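Long-range contacts in plu4264 (Photorhabdus luminescens subsp. laumondii, PDB 4MV2), which is of unknown function but binds a nickel ion in a cupin fold, and may be a metal-dependent enzyme: residues M8-M13 and W38-R42; E16-D20 and K46-H50; Y55-I61 and H101-W107. One frame throughout, in Å; residues are numbered along the deposited sequence. Where two conformers were deposited one is given.

Interaction 1 (M8-M13 and W38-R42); sequences MDWDSM and WCIVR
The loop M8-M13 packs over strand W38-R42 with no hydrogen bond between them; the nearest CA atoms, of M13 and C39, are 8.7 Å apart. Residues 10-12 of the loop form a short 3-10 turn. Just before it, D9 O accepts from S12 N and from S12 OG, the latter at 2.6 Å.

Side chains fill the space between the backbones. W10 turns the edge of its six-membered ring toward a face of the W38 indole, in an edge-to-face pair with planes at 70°. W10 CZ3 is the leading atom, 3.6 Å from W38 NE1. That N-H bonds to H101. M8 is a selenomethionine whose chi1, with CG anti to the backbone N, puts CG over the W10 ring. Bends at chi2 (60°) and chi3 (78°) then carry its methyl CE to within 3.9 Å of W38 CG. M13, also a selenomethionine, runs straight to SE and then bends. Its SE touches I40 CD1 at 3.6 Å, and its CE meets W38 CD1 at the same distance. R42 lies at the margin, with salt bridges to D20 and D99.

M8 and W10 also pack on G79 and K78 of the second subunit. This is an N-terminal loop covering the apolar face of a cupin beta-sheet, where the sheet meets the second subunit.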
loop_
_atom_site.group_PDB
_atom_site.type_symbol
_atom_site.label_atom_id
_atom_site.label_comp_id
_atom_site.label_asym_id
_atom_site.label_seq_id
_atom_site.Cartn_x
_atom_site.Cartn_y
_atom_site.Cartn_z
HETATM N N MSE A 8 1.651 1.034 -14.488
HETATM C CA MSE A 8 0.396 0.310 -14.505
HETATM C C MSE A 8 -0.138 0.141 -15.905
HETATM O O MSE A 8 -0.241 1.109 -16.654
HETATM C CB MSE A 8 -0.637 1.022 -13.667
HETATM C CG MSE A 8 -2.027 0.403 -13.680
HETATM SE SE MSE A 8 -2.114 -1.446 -13.018
HETATM C CE MSE A 8 -2.017 -0.959 -11.127
ATOM N N ASP A 9 -0.478 -1.085 -16.258
ATOM C CA ASP A 9 -1.211 -1.362 -17.491
ATOM C C ASP A 9 -2.582 -1.859 -17.046
ATOM O O ASP A 9 -2.709 -2.999 -16.617
ATOM C CB ASP A 9 -0.443 -2.419 -18.286
ATOM C CG ASP A 9 -1.178 -2.871 -19.509
ATOM O OD1 ASP A 9 -2.304 -2.369 -19.758
ATOM O OD2 ASP A 9 -0.621 -3.719 -20.247
ATOM N N TRP A 10 -3.595 -1.000 -17.092
ATOM C CA TRP A 10 -4.907 -1.415 -16.560
ATOM C C TRP A 10 -5.524 -2.610 -17.296
ATOM O O TRP A 10 -6.207 -3.482 -16.671
ATOM C CB TRP A 10 -5.905 -0.254 -16.564
ATOM C CG TRP A 10 -5.420 0.971 -15.860
ATOM C CD1 TRP A 10 -5.028 2.120 -16.449
ATOM C CD2 TRP A 10 -5.305 1.187 -14.447
ATOM N NE1 TRP A 10 -4.708 3.063 -15.495
ATOM C CE2 TRP A 10 -4.859 2.498 -14.259
ATOM C CE3 TRP A 10 -5.530 0.386 -13.311
ATOM C CZ2 TRP A 10 -4.635 3.032 -13.016
ATOM C CZ3 TRP A 10 -5.331 0.938 -12.094
ATOM C CH2 TRP A 10 -4.879 2.231 -11.953
ATOM N N ASP A 11 -5.185 -2.748 -18.572
ATOM C CA ASP A 11 -5.720 -3.837 -19.368
ATOM C C ASP A 11 -5.050 -5.178 -19.030
ATOM O O ASP A 11 -5.574 -6.225 -19.390
ATOM C CB ASP A 11 -5.522 -3.542 -20.842
ATOM C CG ASP A 11 -6.172 -4.576 -21.729
ATOM O OD1 ASP A 11 -7.406 -4.728 -21.639
ATOM O OD2 ASP A 11 -5.480 -5.196 -22.559
ATOM N N SER A 12 -3.919 -5.135 -18.328
ATOM C CA SER A 12 -3.183 -6.350 -17.919
ATOM C C SER A 12 -3.714 -6.977 -16.642
ATOM O O SER A 12 -3.248 -8.023 -16.213
ATOM C CB SER A 12 -1.674 -6.044 -17.723
ATOM O OG SER A 12 -1.415 -5.288 -16.517
HETATM N N MSE A 13 -4.693 -6.352 -16.006
HETATM C CA MSE A 13 -5.207 -6.851 -14.725
HETATM C C MSE A 13 -5.834 -8.232 -14.940
HETATM O O MSE A 13 -6.384 -8.535 -15.990
HETATM C CB MSE A 13 -6.235 -5.893 -14.161
HETATM C CG MSE A 13 -5.570 -4.574 -13.687
HETATM SE SE MSE A 13 -6.844 -3.353 -12.990
HETATM C CE MSE A 13 -5.929 -2.882 -11.376
ATOM N N TRP A 38 -3.137 -4.206 -6.335
ATOM C CA TRP A 38 -4.054 -3.105 -6.647
ATOM C C TRP A 38 -5.346 -3.741 -7.171
ATOM O O TRP A 38 -5.317 -4.492 -8.148
ATOM C CB TRP A 38 -3.472 -2.183 -7.730
ATOM C CG TRP A 38 -4.256 -0.918 -7.976
ATOM C CD1 TRP A 38 -5.556 -0.807 -8.435
ATOM C CD2 TRP A 38 -3.791 0.412 -7.789
ATOM N NE1 TRP A 38 -5.893 0.511 -8.546
ATOM C CE2 TRP A 38 -4.839 1.278 -8.140
ATOM C CE3 TRP A 38 -2.580 0.953 -7.350
ATOM C CZ2 TRP A 38 -4.710 2.653 -8.092
ATOM C CZ3 TRP A 38 -2.445 2.302 -7.282
ATOM C CH2 TRP A 38 -3.500 3.157 -7.664
ATOM N N CYS A 39 -6.476 -3.392 -6.560
ATOM C CA CYS A 39 -7.757 -4.007 -6.875
ATOM C C CYS A 39 -8.784 -2.955 -7.255
ATOM O O CYS A 39 -8.846 -1.874 -6.671
ATOM C CB CYS A 39 -8.275 -4.725 -5.637
ATOM S SG CYS A 39 -7.212 -6.082 -5.076
ATOM N N ILE A 40 -9.599 -3.316 -8.228
ATOM C CA ILE A 40 -10.713 -2.486 -8.668
ATOM C C ILE A 40 -11.973 -3.299 -8.645
ATOM O O ILE A 40 -12.076 -4.367 -9.269
ATOM C CB ILE A 40 -10.536 -1.898 -10.091
ATOM C CG1 ILE A 40 -9.236 -1.125 -10.228
ATOM C CG2 ILE A 40 -11.743 -0.995 -10.388
ATOM C CD1 ILE A 40 -8.947 -0.690 -11.666
ATOM N N VAL A 41 -12.933 -2.801 -7.875
ATOM C CA VAL A 41 -14.302 -3.342 -7.886
ATOM C C VAL A 41 -15.091 -2.449 -8.828
ATOM O O VAL A 41 -15.254 -1.256 -8.578
ATOM C CB VAL A 41 -14.923 -3.457 -6.490
ATOM C CG1 VAL A 41 -16.328 -4.086 -6.596
ATOM C CG2 VAL A 41 -14.049 -4.293 -5.557
ATOM N N ARG A 42 -15.554 -3.026 -9.924
ATOM C CA ARG A 42 -16.171 -2.259 -11.001
ATOM C C ARG A 42 -17.528 -1.718 -10.556
ATOM O O ARG A 42 -18.121 -2.203 -9.594
ATOM C CB ARG A 42 -16.278 -3.148 -12.233
ATOM C CG ARG A 42 -14.924 -3.587 -12.767
ATOM C CD ARG A 42 -14.071 -2.416 -13.189
ATOM N NE ARG A 42 -12.783 -2.837 -13.733
ATOM C CZ ARG A 42 -11.855 -2.004 -14.157
ATOM N NH1 ARG A 42 -12.049 -0.696 -14.088
ATOM N NH2 ARG A 42 -10.702 -2.478 -14.641
#

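Interaction 2 (E16-D20 and K46-H50); sequences EYDLD and KSFRH. With NI (nickel (II) ion), chain C.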
loop_
_atom_site.group_PDB
_atom_site.type_symbol
_atom_site.label_atom_id
_atom_site.label_comp_id
_atom_site.label_asym_id
_atom_site.label_seq_id
_atom_site.Cartn_x
_atom_site.Cartn_y
_atom_site.Cartn_z
ATOM N N GLU A 16 -9.962 -11.830 -10.668
ATOM C CA GLU A 16 -10.006 -12.868 -9.660
ATOM C C GLU A 16 -10.748 -12.333 -8.448
ATOM O O GLU A 16 -10.789 -11.131 -8.217
ATOM C CB GLU A 16 -8.602 -13.363 -9.308
ATOM C CG GLU A 16 -7.672 -12.293 -8.836
ATOM C CD GLU A 16 -6.345 -12.861 -8.343
ATOM O OE1 GLU A 16 -6.363 -13.849 -7.590
ATOM O OE2 GLU A 16 -5.276 -12.319 -8.690
ATOM N N TYR A 17 -11.386 -13.221 -7.699
ATOM C CA TYR A 17 -12.211 -12.810 -6.570
ATOM C C TYR A 17 -13.272 -11.809 -6.999
ATOM O O TYR A 17 -13.660 -10.956 -6.219
ATOM C CB TYR A 17 -11.340 -12.251 -5.421
ATOM C CG TYR A 17 -10.467 -13.328 -4.811
ATOM C CD1 TYR A 17 -10.969 -14.193 -3.853
ATOM C CD2 TYR A 17 -9.154 -13.500 -5.217
ATOM C CE1 TYR A 17 -10.180 -15.196 -3.296
ATOM C CE2 TYR A 17 -8.355 -14.497 -4.662
ATOM C CZ TYR A 17 -8.874 -15.331 -3.705
ATOM O OH TYR A 17 -8.100 -16.334 -3.149
ATOM N N ASP A 18 -13.712 -11.938 -8.252
ATOM C CA ASP A 18 -14.766 -11.123 -8.823
ATOM C C ASP A 18 -14.399 -9.639 -8.866
ATOM O O ASP A 18 -15.277 -8.754 -8.898
ATOM C CB ASP A 18 -16.089 -11.352 -8.088
ATOM C CG ASP A 18 -16.579 -12.783 -8.213
ATOM O OD1 ASP A 18 -16.213 -13.491 -9.172
ATOM O OD2 ASP A 18 -17.334 -13.194 -7.336
ATOM N N LEU A 19 -13.105 -9.349 -8.887
ATOM C CA LEU A 19 -12.612 -7.997 -9.099
ATOM C C LEU A 19 -11.414 -8.050 -10.038
ATOM O O LEU A 19 -11.003 -9.123 -10.438
ATOM C CB LEU A 19 -12.321 -7.337 -7.743
ATOM C CG LEU A 19 -11.292 -7.978 -6.812
ATOM C CD1 LEU A 19 -9.854 -8.006 -7.347
ATOM C CD2 LEU A 19 -11.346 -7.253 -5.470
ATOM N N ASP A 20 -10.912 -6.886 -10.422
ATOM C CA ASP A 20 -9.777 -6.799 -11.317
ATOM C C ASP A 20 -8.554 -6.421 -10.507
ATOM O O ASP A 20 -8.567 -5.421 -9.765
ATOM C CB ASP A 20 -10.041 -5.761 -12.407
ATOM C CG ASP A 20 -11.031 -6.248 -13.411
ATOM O OD1 ASP A 20 -11.120 -7.494 -13.608
ATOM O OD2 ASP A 20 -11.803 -5.428 -13.960
ATOM N N LYS A 46 -19.807 -6.491 -6.821
ATOM C CA LYS A 46 -19.214 -6.826 -5.512
ATOM C C LYS A 46 -18.164 -7.895 -5.684
ATOM O O LYS A 46 -18.229 -8.692 -6.612
ATOM C CB LYS A 46 -20.291 -7.285 -4.530
ATOM C CG LYS A 46 -21.007 -8.541 -4.958
ATOM C CD LYS A 46 -21.743 -9.184 -3.820
ATOM C CE LYS A 46 -20.922 -10.263 -3.083
ATOM N NZ LYS A 46 -20.686 -11.533 -3.900
ATOM N N SER A 47 -17.213 -7.952 -4.749
ATOM C CA SER A 47 -16.139 -8.970 -4.842
ATOM C C SER A 47 -16.509 -10.270 -4.139
ATOM O O SER A 47 -17.519 -10.352 -3.467
ATOM C CB SER A 47 -14.825 -8.423 -4.323
ATOM O OG SER A 47 -14.884 -8.229 -2.923
ATOM N N PHE A 48 -15.658 -11.288 -4.293
ATOM C CA PHE A 48 -15.919 -12.641 -3.798
ATOM C C PHE A 48 -15.619 -12.766 -2.319
ATOM O O PHE A 48 -14.564 -12.443 -1.884
ATOM C CB PHE A 48 -15.036 -13.624 -4.582
ATOM C CG PHE A 48 -15.114 -15.021 -4.100
ATOM C CD1 PHE A 48 -16.104 -15.855 -4.567
ATOM C CD2 PHE A 48 -14.175 -15.527 -3.188
ATOM C CE1 PHE A 48 -16.175 -17.187 -4.127
ATOM C CE2 PHE A 48 -14.243 -16.852 -2.745
ATOM C CZ PHE A 48 -15.241 -17.670 -3.221
ATOM N N ARG A 49 -16.568 -13.271 -1.553
ATOM C CA ARG A 49 -16.410 -13.321 -0.092
ATOM C C ARG A 49 -15.475 -14.456 0.306
ATOM O O ARG A 49 -15.632 -15.601 -0.172
ATOM C CB ARG A 49 -17.802 -13.448 0.554
ATOM C CG ARG A 49 -17.800 -13.464 2.085
ATOM C CD ARG A 49 -19.241 -13.377 2.610
ATOM N NE ARG A 49 -19.392 -13.490 4.078
ATOM C CZ ARG A 49 -19.672 -14.617 4.759
ATOM N NH1 ARG A 49 -19.834 -15.789 4.140
ATOM N NH2 ARG A 49 -19.798 -14.581 6.086
ATOM N N HIS A 50 -14.456 -14.153 1.124
ATOM C CA HIS A 50 -13.619 -15.245 1.632
ATOM C C HIS A 50 -13.092 -14.921 2.998
ATOM O O HIS A 50 -13.321 -13.820 3.535
ATOM C CB HIS A 50 -12.458 -15.522 0.660
ATOM C CG HIS A 50 -11.332 -14.513 0.673
ATOM N ND1 HIS A 50 -10.143 -14.748 0.007
ATOM C CD2 HIS A 50 -11.186 -13.305 1.273
ATOM C CE1 HIS A 50 -9.333 -13.714 0.162
ATOM N NE2 HIS A 50 -9.939 -12.823 0.930
HETATM NI NI NI C . -8.719 -11.402 1.902
HETATM O O HOH W 1 -9.774 -17.467 -0.871
HETATM O O HOH W 2 -17.953 -8.846 -9.597
HETATM O O HOH W 3 -19.135 -11.353 -6.575
HETATM O O HOH W 4 -9.142 -9.930 0.500
HETATM O O HOH W 5 -7.067 -11.760 0.536
#
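Two successive residues with left-handed backbone angles, Y17 and D18, mark this contact. They are the corners of a type I' beta turn from E16 to L19, the tight turn of a beta hairpin. The turn leans against the irregular segment K46-H50. One direct hydrogen bond joins the two: F48 N donates a hydrogen bond to Y17 O at 2.8 Å, from well above the carbonyl plane.

Y17, F48 and H50 form an aromatic cluster. The Y17 ring touches both others. F48 CD2 comes to its edge, 3.5 Å from Y17 CD1, with the ring planes inclined at 57°. Y17 CE1 sits 3.3 Å from H50 ND1, and those rings are also oblique. Water 1 lies near both ring planes and joins Y17 OH to H50 ND1, which donates to it at 2.9 Å. D18 OD2 rests 3.6 Å from F48 CB. Two more waters tie D18 to K46. Water 2 bridges the two carbonyl oxygens, D18 O and K46 O. Water 3 donates to D18 OD2 and K46 O and accepts from K46 NZ. L19 CD2 packs on S47 CB, while S47 OG bonds to V92 N.

H50 binds the nickel ion through NE2 at 2.1 Å, with H52, H90, E56 and two waters completing the site. Its ring is thus held at both nitrogens. The proton on ND1 leaves the NE2 lone pair for the metal, and the ND1 bond through water 1 to Y17 is consistent with a second-shell link that steadies the ring's rotation.

Interaction 3 (Y55-I61 and H101-W107); sequences YELFIVI and HFYTIWW. With NI (nickel (II) ion), chain C.
E56 OE2 accepts two hydrogen bonds, from T104 OG1 at 2.6 Å and from water 4 at 2.7 Å. The threonine uses the anti lone pair of OE2, the one facing away from OE1. OE1 binds the nickel ion at 2.1 Å. Water 4 is itself a nickel ligand, so the carboxylate is held by the metal, by water 4 and by the second-shell T104.

These residues sit on two neighbouring antiparallel strands of the cupin beta-barrel. The pairing is regular. Y55 with W107, L57 with I105 and I59 with Y103 are hydrogen-bonded pairs, each joined by two backbone bonds. E56 with W106, F58 with T104 and V60 with F102 are non-hydrogen-bonded pairs. Their side chains lie on the face that carries the metal site. There the F102 and F58 rings lie side by side with planes 42° apart, and F102 CE2 stands over the centre of the F58 ring. T104 OG1 comes to the edge of F58, 3.7 Å from its CD1.

Y55, L57, I59, Y103, I105 and W107 occupy the other face, which reaches the second subunit. I105 packs on I105 of that subunit, and W107 NE1 bonds to N31 O there. W107, with chi1 at 66°, swings its indole back across the neighbouring strand. The indole packs against Y55, whose ring is nearly parallel to it but slid aside; Y55 CB stands over the indole face, 3.2 Å from W107 CE2.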
loop_
_atom_site.group_PDB
_atom_site.type_symbol
_atom_site.label_atom_id
_atom_site.label_comp_id
_atom_site.label_asym_id
_atom_site.label_seq_id
_atom_site.Cartn_x
_atom_site.Cartn_y
_atom_site.Cartn_z
ATOM N N TYR A 55 -2.957 -12.234 7.734
ATOM C CA TYR A 55 -3.244 -10.828 8.028
ATOM C C TYR A 55 -3.431 -10.075 6.731
ATOM O O TYR A 55 -2.825 -10.415 5.729
ATOM C CB TYR A 55 -2.072 -10.178 8.765
ATOM C CG TYR A 55 -1.827 -10.773 10.143
ATOM C CD1 TYR A 55 -1.019 -11.878 10.323
ATOM C CD2 TYR A 55 -2.439 -10.223 11.253
ATOM C CE1 TYR A 55 -0.843 -12.430 11.600
ATOM C CE2 TYR A 55 -2.274 -10.733 12.509
ATOM C CZ TYR A 55 -1.462 -11.840 12.687
ATOM O OH TYR A 55 -1.294 -12.373 13.954
ATOM N N GLU A 56 -4.272 -9.052 6.758
ATOM C CA GLU A 56 -4.555 -8.265 5.560
ATOM C C GLU A 56 -4.993 -6.865 5.960
ATOM O O GLU A 56 -5.667 -6.676 6.969
ATOM C CB GLU A 56 -5.625 -8.972 4.722
ATOM C CG GLU A 56 -5.847 -8.335 3.329
ATOM C CD GLU A 56 -6.721 -9.159 2.427
ATOM O OE1 GLU A 56 -7.381 -10.102 2.914
ATOM O OE2 GLU A 56 -6.777 -8.840 1.233
ATOM N N LEU A 57 -4.520 -5.890 5.164
ATOM C CA LEU A 57 -4.760 -4.420 5.248
ATOM C C LEU A 57 -5.317 -3.940 3.893
ATOM O O LEU A 57 -4.762 -4.303 2.870
ATOM C CB LEU A 57 -3.421 -3.641 5.492
ATOM C CG LEU A 57 -3.500 -2.109 5.546
ATOM C CD1 LEU A 57 -4.269 -1.774 6.857
ATOM C CD2 LEU A 57 -2.110 -1.556 5.535
ATOM N N PHE A 58 -6.388 -3.147 3.881
ATOM C CA PHE A 58 -6.789 -2.437 2.666
ATOM C C PHE A 58 -6.460 -0.957 2.857
ATOM O O PHE A 58 -6.787 -0.349 3.887
ATOM C CB PHE A 58 -8.310 -2.493 2.433
ATOM C CG PHE A 58 -8.900 -3.842 2.099
ATOM C CD1 PHE A 58 -8.138 -4.976 1.870
ATOM C CD2 PHE A 58 -10.274 -3.934 1.991
ATOM C CE1 PHE A 58 -8.743 -6.171 1.561
ATOM C CE2 PHE A 58 -10.865 -5.125 1.671
ATOM C CZ PHE A 58 -10.106 -6.224 1.455
ATOM N N ILE A 59 -5.904 -0.365 1.816
ATOM C CA ILE A 59 -5.650 1.062 1.695
ATOM C C ILE A 59 -6.613 1.517 0.588
ATOM O O ILE A 59 -6.476 1.136 -0.572
ATOM C CB ILE A 59 -4.179 1.331 1.269
ATOM C CG1 ILE A 59 -3.203 0.769 2.296
ATOM C CG2 ILE A 59 -3.944 2.804 1.023
ATOM C CD1 ILE A 59 -1.813 0.571 1.726
ATOM N N VAL A 60 -7.580 2.343 0.968
ATOM C CA VAL A 60 -8.616 2.732 0.013
ATOM C C VAL A 60 -8.100 3.893 -0.824
ATOM O O VAL A 60 -7.675 4.924 -0.273
ATOM C CB VAL A 60 -9.935 3.048 0.713
ATOM C CG1 VAL A 60 -10.972 3.456 -0.314
ATOM C CG2 VAL A 60 -10.410 1.852 1.516
ATOM N N ILE A 61 -8.149 3.734 -2.139
ATOM C CA ILE A 61 -7.506 4.659 -3.062
ATOM C C ILE A 61 -8.471 5.629 -3.713
ATOM O O ILE A 61 -8.141 6.808 -3.810
ATOM C CB ILE A 61 -6.678 3.836 -4.100
ATOM C CG1 ILE A 61 -5.456 3.238 -3.402
ATOM C CG2 ILE A 61 -6.350 4.632 -5.352
ATOM C CD1 ILE A 61 -4.665 2.320 -4.242
ATOM N N HIS A 101 -11.278 1.668 -6.120
ATOM C CA HIS A 101 -9.905 1.205 -6.096
ATOM C C HIS A 101 -9.400 1.072 -4.667
ATOM O O HIS A 101 -9.593 1.976 -3.838
ATOM C CB HIS A 101 -8.967 2.217 -6.765
ATOM C CG HIS A 101 -9.219 2.492 -8.202
ATOM N ND1 HIS A 101 -8.308 2.130 -9.166
ATOM C CD2 HIS A 101 -10.229 3.143 -8.842
ATOM C CE1 HIS A 101 -8.742 2.548 -10.338
ATOM N NE2 HIS A 101 -9.895 3.186 -10.164
ATOM N N PHE A 102 -8.668 -0.005 -4.404
ATOM C CA PHE A 102 -7.973 -0.148 -3.118
ATOM C C PHE A 102 -6.740 -0.997 -3.336
ATOM O O PHE A 102 -6.677 -1.768 -4.292
ATOM C CB PHE A 102 -8.910 -0.756 -2.040
ATOM C CG PHE A 102 -9.329 -2.175 -2.280
ATOM C CD1 PHE A 102 -10.380 -2.480 -3.116
ATOM C CD2 PHE A 102 -8.728 -3.210 -1.575
ATOM C CE1 PHE A 102 -10.784 -3.786 -3.286
ATOM C CE2 PHE A 102 -9.127 -4.485 -1.766
ATOM C CZ PHE A 102 -10.169 -4.766 -2.616
ATOM N N TYR A 103 -5.765 -0.866 -2.440
ATOM C CA TYR A 103 -4.590 -1.713 -2.421
ATOM C C TYR A 103 -4.716 -2.627 -1.228
ATOM O O TYR A 103 -5.034 -2.186 -0.147
ATOM C CB TYR A 103 -3.282 -0.868 -2.361
ATOM C CG TYR A 103 -2.127 -1.603 -2.989
ATOM C CD1 TYR A 103 -1.855 -1.477 -4.323
ATOM C CD2 TYR A 103 -1.346 -2.502 -2.263
ATOM C CE1 TYR A 103 -0.846 -2.217 -4.967
ATOM C CE2 TYR A 103 -0.353 -3.238 -2.866
ATOM C CZ TYR A 103 -0.126 -3.127 -4.222
ATOM O OH TYR A 103 0.845 -3.901 -4.782
ATOM N N THR A 104 -4.476 -3.909 -1.436
ATOM C CA THR A 104 -4.436 -4.860 -0.325
ATOM C C THR A 104 -3.001 -5.331 -0.130
ATOM O O THR A 104 -2.266 -5.551 -1.070
ATOM C CB THR A 104 -5.372 -6.044 -0.493
ATOM O OG1 THR A 104 -5.167 -6.883 0.620
ATOM C CG2 THR A 104 -5.162 -6.805 -1.777
ATOM N N ILE A 105 -2.620 -5.427 1.132
ATOM C CA ILE A 105 -1.357 -5.990 1.565
ATOM C C ILE A 105 -1.679 -7.105 2.547
ATOM O O ILE A 105 -2.414 -6.901 3.483
ATOM C CB ILE A 105 -0.450 -4.925 2.224
ATOM C CG1 ILE A 105 -0.135 -3.813 1.220
ATOM C CG2 ILE A 105 0.817 -5.574 2.772
ATOM C CD1 ILE A 105 0.619 -2.658 1.807
ATOM N N TRP A 106 -1.092 -8.279 2.339
ATOM C CA TRP A 106 -1.340 -9.440 3.201
ATOM C C TRP A 106 -0.016 -10.062 3.619
ATOM O O TRP A 106 0.985 -9.946 2.920
ATOM C CB TRP A 106 -2.258 -10.448 2.505
ATOM C CG TRP A 106 -1.706 -11.105 1.293
ATOM C CD1 TRP A 106 -1.002 -12.261 1.251
ATOM C CD2 TRP A 106 -1.854 -10.682 -0.066
ATOM N NE1 TRP A 106 -0.678 -12.573 -0.022
ATOM C CE2 TRP A 106 -1.207 -11.634 -0.862
ATOM C CE3 TRP A 106 -2.483 -9.603 -0.685
ATOM C CZ2 TRP A 106 -1.150 -11.540 -2.238
ATOM C CZ3 TRP A 106 -2.421 -9.510 -2.048
ATOM C CH2 TRP A 106 -1.755 -10.476 -2.813
ATOM N N TRP A 107 -0.016 -10.710 4.772
ATOM C CA TRP A 107 1.227 -11.239 5.345
ATOM C C TRP A 107 0.895 -12.265 6.398
ATOM O O TRP A 107 -0.212 -12.311 6.921
ATOM C CB TRP A 107 2.126 -10.124 5.934
ATOM C CG TRP A 107 1.540 -9.433 7.128
ATOM C CD1 TRP A 107 1.821 -9.690 8.445
ATOM C CD2 TRP A 107 0.568 -8.355 7.128
ATOM N NE1 TRP A 107 1.101 -8.868 9.248
ATOM C CE2 TRP A 107 0.326 -8.029 8.480
ATOM C CE3 TRP A 107 -0.138 -7.662 6.125
ATOM C CZ2 TRP A 107 -0.598 -7.049 8.862
ATOM C CZ3 TRP A 107 -1.035 -6.672 6.517
ATOM C CH2 TRP A 107 -1.268 -6.394 7.859
HETATM NI NI NI C . -8.719 -11.402 1.902
HETATM O O HOH W 4 -9.142 -9.930 0.500
HETATM O O HOH W 5 -7.067 -11.760 0.536
#

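How the interactions relate
The three contacts lie 13 to 14 Å apart, centre to centre, and all reach the six-stranded sheet. Strand 35-41 of interaction 1 runs between strand 19-23 of interaction 2 and strand 100-107 of interaction 3. Interactions 1 and 2 cross along the chain, as their segments alternate; interaction 3 follows both. Probable backbone hydrogen bonds join the strands, I40 N to D20 O and C39 N to F102 O, each 2.8 Å. Interactions 2 and 3 meet at the nickel ion, to which they bring H50 and E56. Interactions 1 and 3 both touch the second subunit. The six-stranded sheet thus brings E56 to the metal site on one face and meets the second subunit on the other.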